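Local coordinates for protein LbaCas13a H328A (C2c2) (Lachnospiraceae bacterium NK4A179, PDB 5WLH) that binds a pre-crRNA guide as a CRISPR-Cas13a protein and probably uses it to recognise and cut RNA at adenosines, at residues A707-G710 with E711-K715; E1098-N1101 with I1102-R1106. All coordinates share one frame; numbering follows the deposited sequence.

Interaction 1: A707-G710 with E711-K715; sequences ADKG and ENELK. With nucleotides of chain B.
Asp-708 and Asn-712 meet across the first turn of helix 709-732. Asp-708 holds the N-cap position, but its side chain makes no capping bond. The turn is held by backbone bonds: Asn-712 N donates to Asp-708 O at 2.9 Å. The next two backbone bonds are straighter. Glu-713 N reaches Lys-709 O at 2.8 Å (N-H...O 163°), and Leu-714 N binds Gly-710 O at 2.9 Å. This backbone is the tight part. Asn-712 packs on it with CG beside its own backbone N (chi1 -80°), which lays the amide against the Asp-708 carbonyl. Asn-712 CG is 3.1 Å from Asp-708 O. Asn-712 ND2 lies near the same oxygen, but at a poor angle for a bond. An alanine here would keep the backbone bond, but would probably leave the Asp-708 carbonyl without its amide cover and open a gap beside Lys-870.

The pair Lys-709 and Glu-713 is looser. The two run side by side, the lysine is exposed, and their salt bridge is long, Lys-709 NZ to Glu-713 OE1 3.7 Å. By contrast, Lys-715 NZ grips Glu-711 OE1 at 3.0 Å, from above the carboxylate plane. Leu-714 reaches the RNA with its CD2 methyl, 3.3 Å from N7 of A38 of chain B. This surface helix start meets loops around it: Asn-712 touches Lys-870, and Lys-715 touches Asn-647 and Met-650.

Interaction 2: E1098-N1101 with I1102-R1106; sequences EMKN and IVEFR. With nucleotides of chain B.
Met-1099 O takes two backbone N-H groups from the last turn of helix 1087-1103. Val-1103 N comes in nearly straight at 3.0 Å (N-H...O 170°), while the bond from Ile-1102 N is weak. The helix then ends in a Schellman motif. Phe-1105 has positive phi (66°), Phe-1105 N binds Ile-1102 O, and Arg-1106 N makes a short but weak bond back to Asn-1101 O at 2.8 Å. Phe-1105 is also the N-cap of the next helix, 1106-1145, so the turn joins two helices directly.

One side of this turn is apolar. Met-1099 and Ile-1102 lie side by side, with Met-1099 SD 4.0 Å from Ile-1102 CD1, and Met-1099 continues onto Leu-1071 of helix 1062-1075. Phe-1105 packs on Ile-1041.

Another side binds the guide RNA. Lys-1100 and Glu-1104 run alongside each other, but their salt bridge is long. The lysine chain is extended as far as CE, which brings Lys-1100 CE to within 3.2 Å of OP1 of A38 of chain B. Arg-1106 is extended from CG to NE and reaches the same OP1 near its guanidinium plane. The weak bond from Arg-1106 NH1 to OP1 of A38 of chain B is 3.0 Å; the NH2 approach to that oxygen is so short that its length is doubtful. Over one guanidinium face lie N1 of G39 and OP2 of U37, both of chain B. The positive groups here probably steady the phosphate charge.

Asn-1101 crosses the arginine at about a right angle, its OD1 3.3 Å from Arg-1106 CD. On the other branch of the amide, Asn-1101 ND2 donates to the ribose O4' of G39 of chain B at 3.0 Å, N-H...O 168°.

Going from the N terminus, interaction 1 comes first, at the start of helix 709-732. Interaction 2 follows nearly 400 residues later, where helix 1087-1103 gives way to helix 1106-1145. Both are local, within a turn or two, so neither closes a long loop. They are in series and neither nest nor cross. The centres of interaction 1 and interaction 2 are about 19 Å apart, and the nearest atoms of interaction 1 and interaction 2 are about 6 Å apart. A38 of chain B lies between them: interaction 1 meets its base, and interaction 2 meets its base through Lys-1100 and also its phosphate. The protein also links the two regions, since Glu-713 touches Thr-1080 in the loop leading into helix 1087-1103.

Interaction 1: A707-G710 with E711-K715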
# COMPACT_ATOMS: atom_id res chain seq x y z
N ALA A 707 25.47 -38.19 22.06
CA ALA A 707 26.04 -36.86 21.91
C ALA A 707 25.26 -36.01 20.92
O ALA A 707 24.87 -34.87 21.24
CB ALA A 707 27.51 -36.97 21.48
N ASP A 708 25.00 -36.53 19.73
CA ASP A 708 24.30 -35.78 18.70
C ASP A 708 22.78 -35.83 18.88
O ASP A 708 22.04 -35.70 17.90
CB ASP A 708 24.67 -36.30 17.31
CG ASP A 708 26.13 -36.71 17.20
OD1 ASP A 708 27.01 -35.84 17.36
OD2 ASP A 708 26.39 -37.91 16.97
N LYS A 709 22.31 -36.00 20.11
CA LYS A 709 20.88 -36.19 20.34
C LYS A 709 20.09 -34.91 20.05
O LYS A 709 19.16 -34.91 19.23
CB LYS A 709 20.63 -36.65 21.77
CG LYS A 709 19.16 -36.79 22.12
CD LYS A 709 18.97 -37.28 23.54
CE LYS A 709 17.58 -37.83 23.76
NZ LYS A 709 16.58 -36.74 23.90
N GLY A 710 20.44 -33.81 20.72
CA GLY A 710 19.72 -32.56 20.51
C GLY A 710 19.85 -32.05 19.08
O GLY A 710 18.88 -31.54 18.51
N GLU A 711 21.03 -32.19 18.49
CA GLU A 711 21.20 -31.79 17.10
C GLU A 711 20.37 -32.67 16.17
O GLU A 711 19.87 -32.19 15.15
CB GLU A 711 22.67 -31.83 16.72
CG GLU A 711 23.08 -30.79 15.70
CD GLU A 711 24.29 -31.22 14.90
OE1 GLU A 711 24.42 -30.83 13.72
OE2 GLU A 711 25.13 -31.97 15.47
N ASN A 712 20.21 -33.96 16.50
CA ASN A 712 19.37 -34.82 15.67
C ASN A 712 17.90 -34.51 15.88
O ASN A 712 17.10 -34.57 14.94
CB ASN A 712 19.65 -36.29 15.96
CG ASN A 712 20.90 -36.79 15.27
OD1 ASN A 712 21.48 -36.09 14.44
ND2 ASN A 712 21.32 -38.00 15.62
N GLU A 713 17.51 -34.21 17.12
CA GLU A 713 16.15 -33.78 17.38
C GLU A 713 15.82 -32.52 16.60
O GLU A 713 14.75 -32.41 15.99
CB GLU A 713 15.96 -33.55 18.88
CG GLU A 713 14.52 -33.40 19.32
CD GLU A 713 14.21 -34.16 20.59
OE1 GLU A 713 15.16 -34.51 21.33
OE2 GLU A 713 13.01 -34.41 20.85
N LEU A 714 16.75 -31.56 16.60
CA LEU A 714 16.53 -30.32 15.87
C LEU A 714 16.46 -30.57 14.36
O LEU A 714 15.61 -30.00 13.68
CB LEU A 714 17.64 -29.33 16.20
CG LEU A 714 17.54 -27.99 15.48
CD1 LEU A 714 16.20 -27.33 15.80
CD2 LEU A 714 18.70 -27.12 15.90
N LYS A 715 17.35 -31.41 13.84
CA LYS A 715 17.25 -31.81 12.44
C LYS A 715 15.88 -32.40 12.13
O LYS A 715 15.28 -32.10 11.09
CB LYS A 715 18.35 -32.81 12.08
CG LYS A 715 19.71 -32.20 11.79
CD LYS A 715 20.59 -33.18 11.02
CE LYS A 715 22.05 -33.05 11.41
NZ LYS A 715 22.47 -31.63 11.55
P A B 38 17.92 -23.67 11.77
OP1 A B 38 19.08 -22.84 11.34
OP2 A B 38 18.14 -24.64 12.88
O5' A B 38 16.71 -22.76 12.27
C5' A B 38 15.44 -23.34 12.55
C4' A B 38 14.83 -22.76 13.80
O4' A B 38 15.36 -23.44 14.97
C3' A B 38 15.10 -21.27 14.02
O3' A B 38 13.97 -20.69 14.67
C2' A B 38 16.25 -21.28 15.01
O2' A B 38 16.35 -20.11 15.79
C1' A B 38 15.91 -22.49 15.86
N9 A B 38 17.04 -23.09 16.56
C8 A B 38 18.21 -23.59 16.05
N7 A B 38 19.03 -24.05 16.96
C5 A B 38 18.35 -23.84 18.15
C6 A B 38 18.67 -24.11 19.49
N6 A B 38 19.81 -24.68 19.87
N1 A B 38 17.77 -23.77 20.44
C2 A B 38 16.62 -23.20 20.07
N3 A B 38 16.20 -22.89 18.84
C4 A B 38 17.12 -23.25 17.92

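Interaction 2: E1098-N1101 with I1102-R1106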
# COMPACT_ATOMS: atom_id res chain seq x y z
N GLU A 1098 19.11 -15.06 18.36
CA GLU A 1098 19.69 -13.83 17.84
C GLU A 1098 21.16 -14.01 17.46
O GLU A 1098 21.61 -13.49 16.44
CB GLU A 1098 19.54 -12.69 18.85
CG GLU A 1098 18.10 -12.22 19.04
CD GLU A 1098 17.90 -11.37 20.29
OE1 GLU A 1098 18.80 -11.35 21.15
OE2 GLU A 1098 16.84 -10.72 20.41
N MET A 1099 21.92 -14.75 18.28
CA MET A 1099 23.33 -14.94 17.96
C MET A 1099 23.52 -15.88 16.78
O MET A 1099 24.44 -15.70 15.98
CB MET A 1099 24.09 -15.49 19.18
CG MET A 1099 24.19 -14.52 20.34
SD MET A 1099 24.77 -12.87 19.88
CE MET A 1099 26.25 -13.21 18.92
N LYS A 1100 22.67 -16.91 16.67
CA LYS A 1100 22.74 -17.76 15.49
C LYS A 1100 22.50 -16.95 14.23
O LYS A 1100 23.22 -17.11 13.23
CB LYS A 1100 21.72 -18.90 15.61
CG LYS A 1100 21.87 -19.99 14.55
CD LYS A 1100 20.87 -21.12 14.80
CE LYS A 1100 21.05 -22.23 13.79
NZ LYS A 1100 22.43 -22.27 13.26
N ASN A 1101 21.53 -16.04 14.27
CA ASN A 1101 21.26 -15.19 13.12
C ASN A 1101 22.47 -14.34 12.75
O ASN A 1101 22.70 -14.04 11.57
CB ASN A 1101 20.04 -14.31 13.41
CG ASN A 1101 18.73 -15.07 13.26
OD1 ASN A 1101 18.69 -16.10 12.62
ND2 ASN A 1101 17.66 -14.55 13.85
N ILE A 1102 23.28 -13.97 13.74
CA ILE A 1102 24.46 -13.16 13.45
C ILE A 1102 25.55 -14.01 12.80
O ILE A 1102 26.07 -13.66 11.73
CB ILE A 1102 24.96 -12.47 14.73
CG1 ILE A 1102 24.01 -11.34 15.11
CG2 ILE A 1102 26.38 -11.96 14.56
CD1 ILE A 1102 24.15 -10.86 16.53
N VAL A 1103 25.94 -15.11 13.45
CA VAL A 1103 27.08 -15.87 12.93
C VAL A 1103 26.75 -16.51 11.59
O VAL A 1103 27.65 -16.76 10.79
CB VAL A 1103 27.55 -16.91 13.96
CG1 VAL A 1103 27.85 -16.23 15.28
CG2 VAL A 1103 26.52 -18.01 14.14
N GLU A 1104 25.47 -16.77 11.31
CA GLU A 1104 25.07 -17.35 10.04
C GLU A 1104 24.86 -16.30 8.95
O GLU A 1104 24.54 -16.66 7.82
CB GLU A 1104 23.77 -18.15 10.21
CG GLU A 1104 23.91 -19.45 11.00
CD GLU A 1104 24.79 -20.48 10.32
OE1 GLU A 1104 24.75 -20.60 9.08
OE2 GLU A 1104 25.54 -21.18 11.04
N PHE A 1105 25.04 -15.02 9.28
CA PHE A 1105 24.80 -13.90 8.37
C PHE A 1105 23.33 -13.76 7.99
O PHE A 1105 23.01 -13.17 6.96
CB PHE A 1105 25.65 -14.01 7.10
CG PHE A 1105 27.10 -14.26 7.37
CD1 PHE A 1105 27.90 -13.26 7.88
CD2 PHE A 1105 27.66 -15.50 7.11
CE1 PHE A 1105 29.23 -13.49 8.14
CE2 PHE A 1105 28.99 -15.74 7.37
CZ PHE A 1105 29.78 -14.73 7.88
N ARG A 1106 22.43 -14.31 8.81
CA ARG A 1106 21.01 -14.16 8.54
C ARG A 1106 20.54 -12.74 8.81
O ARG A 1106 19.63 -12.25 8.14
CB ARG A 1106 20.20 -15.15 9.38
CG ARG A 1106 20.40 -16.60 8.97
CD ARG A 1106 19.60 -17.56 9.85
NE ARG A 1106 19.81 -18.94 9.42
CZ ARG A 1106 19.41 -20.01 10.10
NH1 ARG A 1106 18.75 -19.88 11.25
NH2 ARG A 1106 19.67 -21.22 9.62
P G B 39 12.95 -19.80 13.83
OP1 G B 39 11.79 -19.54 14.71
OP2 G B 39 12.76 -20.47 12.51
O5' G B 39 13.77 -18.46 13.54
C5' G B 39 14.16 -17.58 14.60
C4' G B 39 14.01 -16.13 14.21
O4' G B 39 15.03 -15.77 13.22
C3' G B 39 12.66 -15.77 13.57
O3' G B 39 12.35 -14.41 13.87
C2' G B 39 13.00 -15.84 12.08
O2' G B 39 12.10 -15.17 11.22
C1' G B 39 14.38 -15.21 12.09
N9 G B 39 15.16 -15.43 10.87
C8 G B 39 15.78 -14.47 10.11
N7 G B 39 16.38 -14.96 9.06
C5 G B 39 16.14 -16.33 9.13
C6 G B 39 16.53 -17.40 8.27
O6 G B 39 17.20 -17.37 7.23
N1 G B 39 16.05 -18.62 8.74
C2 G B 39 15.30 -18.81 9.87
N2 G B 39 14.94 -20.08 10.15
N3 G B 39 14.93 -17.83 10.67
C4 G B 39 15.38 -16.63 10.24
P A B 38 17.92 -23.67 11.77
OP1 A B 38 19.08 -22.84 11.34
OP2 A B 38 18.14 -24.64 12.88
O5' A B 38 16.71 -22.76 12.27
C5' A B 38 15.44 -23.34 12.55
C4' A B 38 14.83 -22.76 13.80
O4' A B 38 15.36 -23.44 14.97
C3' A B 38 15.10 -21.27 14.02
O3' A B 38 13.97 -20.69 14.67
C2' A B 38 16.25 -21.28 15.01
O2' A B 38 16.35 -20.11 15.79
C1' A B 38 15.91 -22.49 15.86
N9 A B 38 17.04 -23.09 16.56
C8 A B 38 18.21 -23.59 16.05
N7 A B 38 19.03 -24.05 16.96
C5 A B 38 18.35 -23.84 18.15
C6 A B 38 18.67 -24.11 19.49
N6 A B 38 19.81 -24.68 19.87
N1 A B 38 17.77 -23.77 20.44
C2 A B 38 16.62 -23.20 20.07
N3 A B 38 16.20 -22.89 18.84
C4 A B 38 17.12 -23.25 17.92
P U B 37 15.35 -21.12 7.05
OP1 U B 37 14.27 -20.10 7.16
OP2 U B 37 16.66 -20.96 7.74
O5' U B 37 14.69 -22.47 7.58
C5' U B 37 15.31 -23.72 7.37
C4' U B 37 15.79 -24.42 8.62
O4' U B 37 16.18 -25.73 8.17
C3' U B 37 17.07 -23.84 9.23
O3' U B 37 17.31 -24.47 10.50
C2' U B 37 18.10 -24.34 8.23
O2' U B 37 19.44 -24.30 8.67
C1' U B 37 17.59 -25.77 7.98
N1 U B 37 17.81 -26.22 6.60
C2 U B 37 18.46 -27.42 6.41
O2 U B 37 18.86 -28.10 7.34
N3 U B 37 18.62 -27.78 5.09
C4 U B 37 18.19 -27.06 3.99
O4 U B 37 18.40 -27.49 2.85
C5 U B 37 17.51 -25.84 4.27
C6 U B 37 17.35 -25.48 5.54